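Local structure of hypothetical protein (Pyrococcus furiosus, 2FZF) at residues E14-F19 with L125-M130; E23-A28 with R70-Q75; V96-E101 with I107-W112. The protein is of unknown function but belongs to the rubrerythrin family of the ferritin clan, whose typical members are helical-bundle proteins with di-iron sites. One frame throughout, in Å; residues are numbered along the deposited sequence.

Interaction 1: residues E14-F19 with L125-M130; sequences EKMADF and LKLEEM
Lys126 meets Met16 through the carbon part of its chain. Its CB bond points toward the methionine, and a chi1 of 171°, with CG anti to the backbone N, carries CG on beside the thioether. Lys126 CG lies 3.7 Å from Met16 CE. The sulfur is hardly farther, with Met16 SD 3.9 Å from Lys126 CG. The two side chains run opposite ways, so that the thioether lies alongside the lysine stem.

One residue on, Leu127 receives the end of the methionine. Met16 is extended from CA to SD and turns at its last torsion (chi3 74°), which swings CE to within 3.4 Å of Leu127 CD1; the two side chains cross at about a right angle. Leu24 of helix 21-44 touches both residues, while Met140 of helix 134-164 packs on Leu127. Glu128 forms a long, weak ion pair with Arg141.

Met16 opens a type I turn that ends at Phe19, closed by Phe19 N to Met16 O at 3.1 Å. The turn belongs to the loop leading into helix 21-44, and the contact fastens it over the C-terminal end of helix 103-129. Between these segments the attachment is apolar: a flexible thioether set against methylene and methyl groups, resting on van der Waals packing and probably on the hydrophobic effect, without directed bonds.

Interaction 2: residues E23-A28 with R70-Q75; sequences ELLGMA and RKLYSQ
Leu25 and Tyr73 pack side chain to side chain in a buried, apolar interface between two antiparallel helices of the bundle, 21-44 and 63-76. The short segments run at 164° to each other, their axes approaching to 10.2 Å, and the backbones come nearest at this same pair, with Leu25 CA and Tyr73 CA 6.7 Å apart.

The tyrosine offers the rim of its ring. Chi1 of -171° turns the ring away from its own backbone N and across to helix 21-44, where it takes Leu25 CB at its edge, near the ring plane, 3.6 Å from Tyr73 CD2. Leu25 CD1 also approaches Tyr73 CD2, at 4.0 Å. Further along the same edge comes the backbone of Gly26, whose N is 4.5 Å from Tyr73 CE2. The other leucine branch, CD2, lies 4.4 Å from Leu72 CD1.

Beyond the two segments, Leu127 of helix 103-129 packs on Leu25, and the ring of Phe77 meets that of Tyr73 with the planes at about 55°. All four touching residues are buried and meet mostly through carbon surfaces, with the backbone N of Gly26 at the ring edge, so this contact probably relies on the hydrophobic effect, with no polar link between the segments.

Interaction 3: residues V96-E101 with I107-W112; sequences VARELE and IDLIRW
Val96 starts the contact by setting one methyl against Leu109, the residue of helix 103-129 on which Val96, Arg98 and Leu100 converge. The valine places CG1 anti to its backbone N (chi1 -160°), and the remaining branch, CG2, faces the leucine at 4.1 Å from Leu109 CD1. The pair lies side by side, each pointing back past the other. Phe38 of helix 21-44 touches both residues, so here the loop reaches the interior of the protein.

Two residues later Arg98 comes to the same leucine, the two side chains approaching from opposite directions. A chi1 of 55° sets its CG between the two backbone branches, and from there the chain runs extended to NE, delivering the guanidinium to the methyl CD2. Arg98 NH1 is 3.8 Å and Arg98 NH2 4.0 Å from Leu109 CD2, an oblique approach with van der Waals character.

Segment 96-101 belongs to the long connection between helices 63-76 and 103-129. If helices 51-61 and 63-76 together correspond to the second helix of a ferritin-like four-helix bundle, as is probable, this is the crossover from the second to the third, and it folds back here beside the helix it is about to enter.

Nearby on that helix, Asp108 is engaged within its own segment. Arg111 NH2 donates to Asp108 OD2 at 2.9 Å, meeting the carboxylate on its anti side, and the same oxygen accepts a hydrogen bond from Gln104 NE2. Arg98 NH1 stays 6.5 Å from Asp108 OD1, close enough for a mild attraction at most.

Leu100 touches last and most loosely. Its CD2 stands 4.5 Å from Leu109 CD2, and Leu100 also touches Asp105, Ile106 and Lys45.

In the fold
Interactions 1 and 2 adjoin at one end of the bundle, their centres 13 Å apart, and are linked directly, with Leu24 and Leu127 bridging the two and Phe19 CB 3.7 Å from Leu24 CD2. Together they form a continuous apolar region involving helices 21-44, 63-76 and 103-129. Interaction 3 lies on the opposite side of the chain's centre. Interactions 1 and 3 share helix 103-129, their centres about 30 Å apart, interaction 3 near the start of the helix and interaction 1 at its end. The first two contacts are buried; the third is only partly so, and a guanidinium joins its aliphatic groups. Interaction 2 pairs two helices, whereas 1 and 3 each hold a loop against one.

Interaction 1: residues E14-F19 with L125-M130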
loop_
_atom_site.group_PDB
_atom_site.type_symbol
_atom_site.label_atom_id
_atom_site.label_comp_id
_atom_site.label_asym_id
_atom_site.label_seq_id
_atom_site.Cartn_x
_atom_site.Cartn_y
_atom_site.Cartn_z
ATOM N N GLU A 14 -9.106 -1.230 21.847
ATOM C CA GLU A 14 -8.965 -0.744 23.215
ATOM C C GLU A 14 -8.880 -1.881 24.218
ATOM O O GLU A 14 -8.073 -1.847 25.147
ATOM C CB GLU A 14 -10.145 0.166 23.568
ATOM C CG GLU A 14 -9.912 1.013 24.814
ATOM C CD GLU A 14 -8.839 2.081 24.616
ATOM O OE1 GLU A 14 -7.857 1.815 23.882
ATOM O OE2 GLU A 14 -8.977 3.180 25.209
ATOM N N LYS A 15 -9.707 -2.900 24.033
ATOM C CA LYS A 15 -9.688 -4.009 24.968
ATOM C C LYS A 15 -8.695 -5.101 24.612
ATOM O O LYS A 15 -9.010 -6.283 24.686
ATOM C CB LYS A 15 -11.082 -4.598 25.113
ATOM C CG LYS A 15 -11.566 -5.339 23.912
ATOM C CD LYS A 15 -12.938 -5.922 24.194
ATOM C CE LYS A 15 -12.943 -6.823 25.443
ATOM N NZ LYS A 15 -12.035 -8.025 25.362
ATOM N N MET A 16 -7.489 -4.693 24.226
ATOM C CA MET A 16 -6.441 -5.645 23.898
ATOM C C MET A 16 -5.786 -6.015 25.222
ATOM O O MET A 16 -5.206 -7.092 25.363
ATOM C CB MET A 16 -5.395 -5.017 22.966
ATOM C CG MET A 16 -5.561 -5.325 21.473
ATOM S SD MET A 16 -4.269 -4.549 20.440
ATOM C CE MET A 16 -2.850 -5.562 20.803
ATOM N N ALA A 17 -5.894 -5.126 26.206
ATOM C CA ALA A 17 -5.281 -5.386 27.501
ATOM C C ALA A 17 -5.918 -6.551 28.248
ATOM O O ALA A 17 -5.356 -7.044 29.226
ATOM C CB ALA A 17 -5.307 -4.131 28.360
ATOM N N ASP A 18 -7.081 -6.999 27.788
ATOM C CA ASP A 18 -7.760 -8.122 28.430
ATOM C C ASP A 18 -7.108 -9.455 28.107
ATOM O O ASP A 18 -7.554 -10.491 28.606
ATOM C CB ASP A 18 -9.233 -8.182 28.005
ATOM C CG ASP A 18 -10.119 -7.264 28.835
ATOM O OD1 ASP A 18 -10.131 -7.423 30.073
ATOM O OD2 ASP A 18 -10.806 -6.391 28.256
ATOM N N PHE A 19 -6.066 -9.431 27.272
ATOM C CA PHE A 19 -5.369 -10.658 26.862
ATOM C C PHE A 19 -3.859 -10.582 27.012
ATOM O O PHE A 19 -3.282 -9.498 27.079
ATOM C CB PHE A 19 -5.687 -11.010 25.402
ATOM C CG PHE A 19 -7.154 -11.036 25.089
ATOM C CD1 PHE A 19 -7.857 -9.854 24.902
ATOM C CD2 PHE A 19 -7.841 -12.244 25.012
ATOM C CE1 PHE A 19 -9.225 -9.871 24.648
ATOM C CE2 PHE A 19 -9.211 -12.279 24.759
ATOM C CZ PHE A 19 -9.904 -11.093 24.576
ATOM N N LEU A 125 0.653 -2.180 15.797
ATOM C CA LEU A 125 1.275 -0.955 16.298
ATOM C C LEU A 125 1.340 -1.053 17.810
ATOM O O LEU A 125 2.336 -0.675 18.427
ATOM C CB LEU A 125 0.435 0.261 15.919
ATOM C CG LEU A 125 0.951 1.052 14.717
ATOM C CD1 LEU A 125 -0.022 2.175 14.366
ATOM C CD2 LEU A 125 2.334 1.596 15.052
ATOM N N LYS A 126 0.259 -1.563 18.398
ATOM C CA LYS A 126 0.184 -1.723 19.838
ATOM C C LYS A 126 1.076 -2.876 20.272
ATOM O O LYS A 126 1.892 -2.730 21.182
ATOM C CB LYS A 126 -1.257 -1.981 20.295
ATOM C CG LYS A 126 -1.370 -2.372 21.786
ATOM C CD LYS A 126 -0.641 -1.385 22.734
ATOM C CE LYS A 126 -0.467 -1.959 24.150
ATOM N NZ LYS A 126 -1.766 -2.326 24.799
ATOM N N LEU A 127 0.921 -4.019 19.613
ATOM C CA LEU A 127 1.709 -5.203 19.930
ATOM C C LEU A 127 3.183 -4.841 19.884
ATOM O O LEU A 127 4.007 -5.430 20.585
ATOM C CB LEU A 127 1.408 -6.319 18.929
ATOM C CG LEU A 127 1.085 -7.699 19.506
ATOM C CD1 LEU A 127 -0.091 -7.594 20.459
ATOM C CD2 LEU A 127 0.764 -8.665 18.382
ATOM N N GLU A 128 3.511 -3.858 19.052
ATOM C CA GLU A 128 4.890 -3.414 18.929
ATOM C C GLU A 128 5.396 -2.837 20.236
ATOM O O GLU A 128 6.538 -3.075 20.638
ATOM C CB GLU A 128 5.018 -2.345 17.856
ATOM C CG GLU A 128 6.355 -1.640 17.921
ATOM C CD GLU A 128 6.501 -0.584 16.868
ATOM O OE1 GLU A 128 5.590 0.268 16.751
ATOM O OE2 GLU A 128 7.530 -0.604 16.162
ATOM N N GLU A 129 4.540 -2.054 20.884
ATOM C CA GLU A 129 4.888 -1.428 22.145
ATOM C C GLU A 129 4.689 -2.388 23.310
ATOM O O GLU A 129 5.419 -2.312 24.299
ATOM C CB GLU A 129 4.043 -0.171 22.354
ATOM C CG GLU A 129 4.096 0.836 21.196
ATOM C CD GLU A 129 5.507 1.344 20.876
ATOM O OE1 GLU A 129 5.623 2.265 20.030
ATOM O OE2 GLU A 129 6.493 0.830 21.458
ATOM N N MET A 130 3.710 -3.290 23.180
ATOM C CA MET A 130 3.381 -4.277 24.215
ATOM C C MET A 130 4.397 -5.438 24.228
ATOM O O MET A 130 4.159 -6.480 24.839
ATOM C CB MET A 130 1.923 -4.779 24.006
ATOM C CG MET A 130 1.250 -5.482 25.214
ATOM S SD MET A 130 -0.571 -5.334 25.381
ATOM C CE MET A 130 -0.702 -4.002 26.542
#

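Interaction 2: residues E23-A28 with R70-Q75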
loop_
_atom_site.group_PDB
_atom_site.type_symbol
_atom_site.label_atom_id
_atom_site.label_comp_id
_atom_site.label_asym_id
_atom_site.label_seq_id
_atom_site.Cartn_x
_atom_site.Cartn_y
_atom_site.Cartn_z
ATOM N N GLU A 23 -1.784 -14.892 23.861
ATOM C CA GLU A 23 -3.179 -14.932 23.441
ATOM C C GLU A 23 -3.352 -14.007 22.257
ATOM O O GLU A 23 -4.021 -14.338 21.273
ATOM C CB GLU A 23 -4.089 -14.484 24.580
ATOM C CG GLU A 23 -4.486 -15.610 25.514
ATOM C CD GLU A 23 -5.445 -15.161 26.602
ATOM O OE1 GLU A 23 -6.199 -16.019 27.105
ATOM O OE2 GLU A 23 -5.436 -13.960 26.952
ATOM N N LEU A 24 -2.743 -12.836 22.367
ATOM C CA LEU A 24 -2.808 -11.866 21.301
ATOM C C LEU A 24 -2.120 -12.462 20.076
ATOM O O LEU A 24 -2.715 -12.530 19.002
ATOM C CB LEU A 24 -2.146 -10.549 21.733
ATOM C CG LEU A 24 -2.910 -9.756 22.810
ATOM C CD1 LEU A 24 -2.169 -8.468 23.131
ATOM C CD2 LEU A 24 -4.319 -9.447 22.325
ATOM N N LEU A 25 -0.882 -12.921 20.226
ATOM C CA LEU A 25 -0.210 -13.511 19.080
ATOM C C LEU A 25 -1.077 -14.602 18.455
ATOM O O LEU A 25 -1.095 -14.748 17.236
ATOM C CB LEU A 25 1.154 -14.080 19.464
ATOM C CG LEU A 25 2.253 -13.045 19.723
ATOM C CD1 LEU A 25 3.442 -13.762 20.278
ATOM C CD2 LEU A 25 2.626 -12.303 18.467
ATOM N N GLY A 26 -1.806 -15.358 19.271
ATOM C CA GLY A 26 -2.666 -16.382 18.709
ATOM C C GLY A 26 -3.759 -15.740 17.854
ATOM O O GLY A 26 -4.122 -16.238 16.788
ATOM N N MET A 27 -4.288 -14.624 18.348
ATOM C CA MET A 27 -5.321 -13.864 17.659
ATOM C C MET A 27 -4.790 -13.411 16.311
ATOM O O MET A 27 -5.465 -13.562 15.289
ATOM C CB MET A 27 -5.719 -12.640 18.491
ATOM C CG MET A 27 -6.628 -12.958 19.672
ATOM S SD MET A 27 -7.310 -11.498 20.545
ATOM C CE MET A 27 -7.766 -10.480 19.152
ATOM N N ALA A 28 -3.577 -12.856 16.330
ATOM C CA ALA A 28 -2.895 -12.365 15.126
ATOM C C ALA A 28 -2.813 -13.462 14.076
ATOM O O ALA A 28 -3.232 -13.277 12.940
ATOM C CB ALA A 28 -1.503 -11.890 15.480
ATOM N N ARG A 70 4.159 -17.216 13.466
ATOM C CA ARG A 70 4.333 -18.526 14.086
ATOM C C ARG A 70 5.777 -18.676 14.530
ATOM O O ARG A 70 6.076 -19.361 15.514
ATOM C CB ARG A 70 3.953 -19.653 13.105
ATOM C CG ARG A 70 2.632 -19.392 12.379
ATOM C CD ARG A 70 1.774 -20.619 12.087
ATOM N NE ARG A 70 1.236 -21.254 13.291
ATOM C CZ ARG A 70 0.032 -21.826 13.379
ATOM N NH1 ARG A 70 -0.788 -21.841 12.334
ATOM N NH2 ARG A 70 -0.342 -22.416 14.511
ATOM N N LYS A 71 6.672 -18.021 13.801
ATOM C CA LYS A 71 8.077 -18.074 14.130
ATOM C C LYS A 71 8.325 -17.287 15.396
ATOM O O LYS A 71 9.023 -17.753 16.300
ATOM C CB LYS A 71 8.938 -17.502 13.003
ATOM C CG LYS A 71 10.419 -17.532 13.361
ATOM C CD LYS A 71 11.329 -17.205 12.199
ATOM C CE LYS A 71 12.772 -17.147 12.667
ATOM N NZ LYS A 71 13.742 -16.885 11.568
ATOM N N LEU A 72 7.757 -16.088 15.462
ATOM C CA LEU A 72 7.932 -15.247 16.635
ATOM C C LEU A 72 7.359 -15.981 17.854
ATOM O O LEU A 72 8.049 -16.149 18.852
ATOM C CB LEU A 72 7.218 -13.901 16.439
ATOM C CG LEU A 72 7.718 -12.666 17.217
ATOM C CD1 LEU A 72 6.754 -11.526 17.011
ATOM C CD2 LEU A 72 7.825 -12.965 18.689
ATOM N N TYR A 73 6.112 -16.433 17.759
ATOM C CA TYR A 73 5.481 -17.133 18.864
ATOM C C TYR A 73 6.355 -18.284 19.345
ATOM O O TYR A 73 6.347 -18.645 20.516
ATOM C CB TYR A 73 4.105 -17.650 18.441
ATOM C CG TYR A 73 3.264 -18.201 19.579
ATOM C CD1 TYR A 73 3.640 -19.372 20.257
ATOM C CD2 TYR A 73 2.076 -17.562 19.968
ATOM C CE1 TYR A 73 2.853 -19.893 21.291
ATOM C CE2 TYR A 73 1.281 -18.078 21.000
ATOM C CZ TYR A 73 1.675 -19.242 21.652
ATOM O OH TYR A 73 0.896 -19.769 22.647
ATOM N N SER A 74 7.116 -18.853 18.425
ATOM C CA SER A 74 8.014 -19.966 18.721
ATOM C C SER A 74 9.270 -19.396 19.389
ATOM O O SER A 74 9.868 -20.033 20.253
ATOM C CB SER A 74 8.359 -20.684 17.410
ATOM O OG SER A 74 8.963 -21.927 17.626
ATOM N N GLN A 75 9.652 -18.186 18.988
ATOM C CA GLN A 75 10.823 -17.514 19.548
ATOM C C GLN A 75 10.603 -17.003 20.974
ATOM O O GLN A 75 11.543 -16.968 21.764
ATOM C CB GLN A 75 11.254 -16.343 18.652
ATOM C CG GLN A 75 11.823 -16.756 17.291
ATOM C CD GLN A 75 12.060 -15.567 16.359
ATOM O OE1 GLN A 75 11.126 -14.824 16.017
ATOM N NE2 GLN A 75 13.312 -15.386 15.940
#

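Interaction 3: residues V96-E101 with I107-W112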
loop_
_atom_site.group_PDB
_atom_site.type_symbol
_atom_site.label_atom_id
_atom_site.label_comp_id
_atom_site.label_asym_id
_atom_site.label_seq_id
_atom_site.Cartn_x
_atom_site.Cartn_y
_atom_site.Cartn_z
ATOM N N VAL A 96 -15.240 -15.942 1.073
ATOM C CA VAL A 96 -16.355 -15.661 0.170
ATOM C C VAL A 96 -16.651 -16.862 -0.712
ATOM O O VAL A 96 -15.842 -17.231 -1.563
ATOM C CB VAL A 96 -16.057 -14.453 -0.740
ATOM C CG1 VAL A 96 -17.360 -13.891 -1.296
ATOM C CG2 VAL A 96 -15.277 -13.402 0.027
ATOM N N ALA A 97 -17.816 -17.467 -0.507
ATOM C CA ALA A 97 -18.205 -18.638 -1.284
ATOM C C ALA A 97 -19.333 -18.364 -2.287
ATOM O O ALA A 97 -19.448 -19.063 -3.294
ATOM C CB ALA A 97 -18.592 -19.774 -0.343
ATOM N N ARG A 98 -20.149 -17.344 -2.014
ATOM C CA ARG A 98 -21.267 -16.966 -2.886
ATOM C C ARG A 98 -20.827 -16.260 -4.171
ATOM O O ARG A 98 -19.666 -15.884 -4.325
ATOM C CB ARG A 98 -22.249 -16.059 -2.131
ATOM C CG ARG A 98 -21.637 -14.802 -1.500
ATOM C CD ARG A 98 -22.724 -13.978 -0.801
ATOM N NE ARG A 98 -22.236 -13.167 0.329
ATOM C CZ ARG A 98 -21.888 -11.881 0.266
ATOM N NH1 ARG A 98 -21.467 -11.262 1.361
ATOM N NH2 ARG A 98 -21.967 -11.210 -0.877
ATOM N N GLU A 99 -21.761 -16.072 -5.096
ATOM C CA GLU A 99 -21.439 -15.404 -6.346
ATOM C C GLU A 99 -21.804 -13.922 -6.256
ATOM O O GLU A 99 -22.881 -13.559 -5.779
ATOM C CB GLU A 99 -22.179 -16.082 -7.506
ATOM C CG GLU A 99 -21.977 -17.607 -7.553
ATOM C CD GLU A 99 -22.644 -18.274 -8.755
ATOM O OE1 GLU A 99 -23.856 -18.034 -8.977
ATOM O OE2 GLU A 99 -21.958 -19.048 -9.469
ATOM N N LEU A 100 -20.882 -13.074 -6.696
ATOM C CA LEU A 100 -21.075 -11.630 -6.679
ATOM C C LEU A 100 -21.929 -11.249 -7.876
ATOM O O LEU A 100 -21.501 -11.382 -9.020
ATOM C CB LEU A 100 -19.720 -10.937 -6.736
ATOM C CG LEU A 100 -18.826 -11.395 -5.577
ATOM C CD1 LEU A 100 -17.386 -11.045 -5.869
ATOM C CD2 LEU A 100 -19.297 -10.765 -4.266
ATOM N N GLU A 101 -23.134 -10.763 -7.594
ATOM C CA GLU A 101 -24.092 -10.398 -8.626
ATOM C C GLU A 101 -24.049 -8.936 -9.043
ATOM O O GLU A 101 -24.268 -8.593 -10.207
ATOM C CB GLU A 101 -25.504 -10.723 -8.141
ATOM C CG GLU A 101 -25.728 -12.170 -7.704
ATOM C CD GLU A 101 -26.577 -12.252 -6.441
ATOM O OE1 GLU A 101 -27.006 -13.367 -6.070
ATOM O OE2 GLU A 101 -26.805 -11.192 -5.813
ATOM N N ILE A 107 -18.366 -3.882 -3.497
ATOM C CA ILE A 107 -18.127 -2.702 -2.668
ATOM C C ILE A 107 -18.064 -3.053 -1.187
ATOM O O ILE A 107 -17.125 -2.682 -0.490
ATOM C CB ILE A 107 -19.237 -1.649 -2.844
ATOM C CG1 ILE A 107 -19.343 -1.235 -4.318
ATOM C CG2 ILE A 107 -18.944 -0.429 -1.955
ATOM C CD1 ILE A 107 -18.088 -0.579 -4.880
ATOM N N ASP A 108 -19.082 -3.762 -0.717
ATOM C CA ASP A 108 -19.174 -4.175 0.671
ATOM C C ASP A 108 -17.916 -4.924 1.100
ATOM O O ASP A 108 -17.241 -4.515 2.040
ATOM C CB ASP A 108 -20.411 -5.071 0.860
ATOM C CG ASP A 108 -21.745 -4.306 0.715
ATOM O OD1 ASP A 108 -22.813 -4.963 0.700
ATOM O OD2 ASP A 108 -21.725 -3.058 0.632
ATOM N N LEU A 109 -17.613 -6.013 0.399
ATOM C CA LEU A 109 -16.446 -6.850 0.681
ATOM C C LEU A 109 -15.108 -6.095 0.664
ATOM O O LEU A 109 -14.202 -6.427 1.430
ATOM C CB LEU A 109 -16.393 -8.021 -0.318
ATOM C CG LEU A 109 -17.039 -9.386 -0.017
ATOM C CD1 LEU A 109 -16.611 -9.797 1.373
ATOM C CD2 LEU A 109 -18.539 -9.339 -0.107
ATOM N N ILE A 110 -14.959 -5.099 -0.209
ATOM C CA ILE A 110 -13.704 -4.346 -0.223
ATOM C C ILE A 110 -13.718 -3.381 0.964
ATOM O O ILE A 110 -12.689 -3.128 1.571
ATOM C CB ILE A 110 -13.497 -3.512 -1.529
ATOM C CG1 ILE A 110 -13.395 -4.423 -2.765
ATOM C CG2 ILE A 110 -12.215 -2.703 -1.422
ATOM C CD1 ILE A 110 -12.177 -5.316 -2.804
ATOM N N ARG A 111 -14.891 -2.857 1.304
ATOM C CA ARG A 111 -15.015 -1.911 2.414
ATOM C C ARG A 111 -14.636 -2.576 3.734
ATOM O O ARG A 111 -13.925 -1.984 4.541
ATOM C CB ARG A 111 -16.443 -1.369 2.468
ATOM C CG ARG A 111 -16.559 0.051 3.022
ATOM C CD ARG A 111 -17.986 0.536 2.976
ATOM N NE ARG A 111 -18.871 -0.426 3.630
ATOM C CZ ARG A 111 -19.828 -1.105 3.004
ATOM N NH1 ARG A 111 -20.578 -1.965 3.675
ATOM N NH2 ARG A 111 -20.046 -0.918 1.709
ATOM N N TRP A 112 -15.114 -3.808 3.938
ATOM C CA TRP A 112 -14.811 -4.592 5.140
ATOM C C TRP A 112 -13.342 -5.000 5.186
ATOM O O TRP A 112 -12.755 -5.120 6.259
ATOM C CB TRP A 112 -15.673 -5.859 5.199
ATOM C CG TRP A 112 -17.013 -5.635 5.852
ATOM C CD1 TRP A 112 -18.242 -5.565 5.236
ATOM C CD2 TRP A 112 -17.243 -5.337 7.234
ATOM N NE1 TRP A 112 -19.210 -5.229 6.151
ATOM C CE2 TRP A 112 -18.627 -5.084 7.388
ATOM C CE3 TRP A 112 -16.409 -5.252 8.368
ATOM C CZ2 TRP A 112 -19.201 -4.749 8.620
ATOM C CZ3 TRP A 112 -16.983 -4.917 9.600
ATOM C CH2 TRP A 112 -18.364 -4.673 9.711
#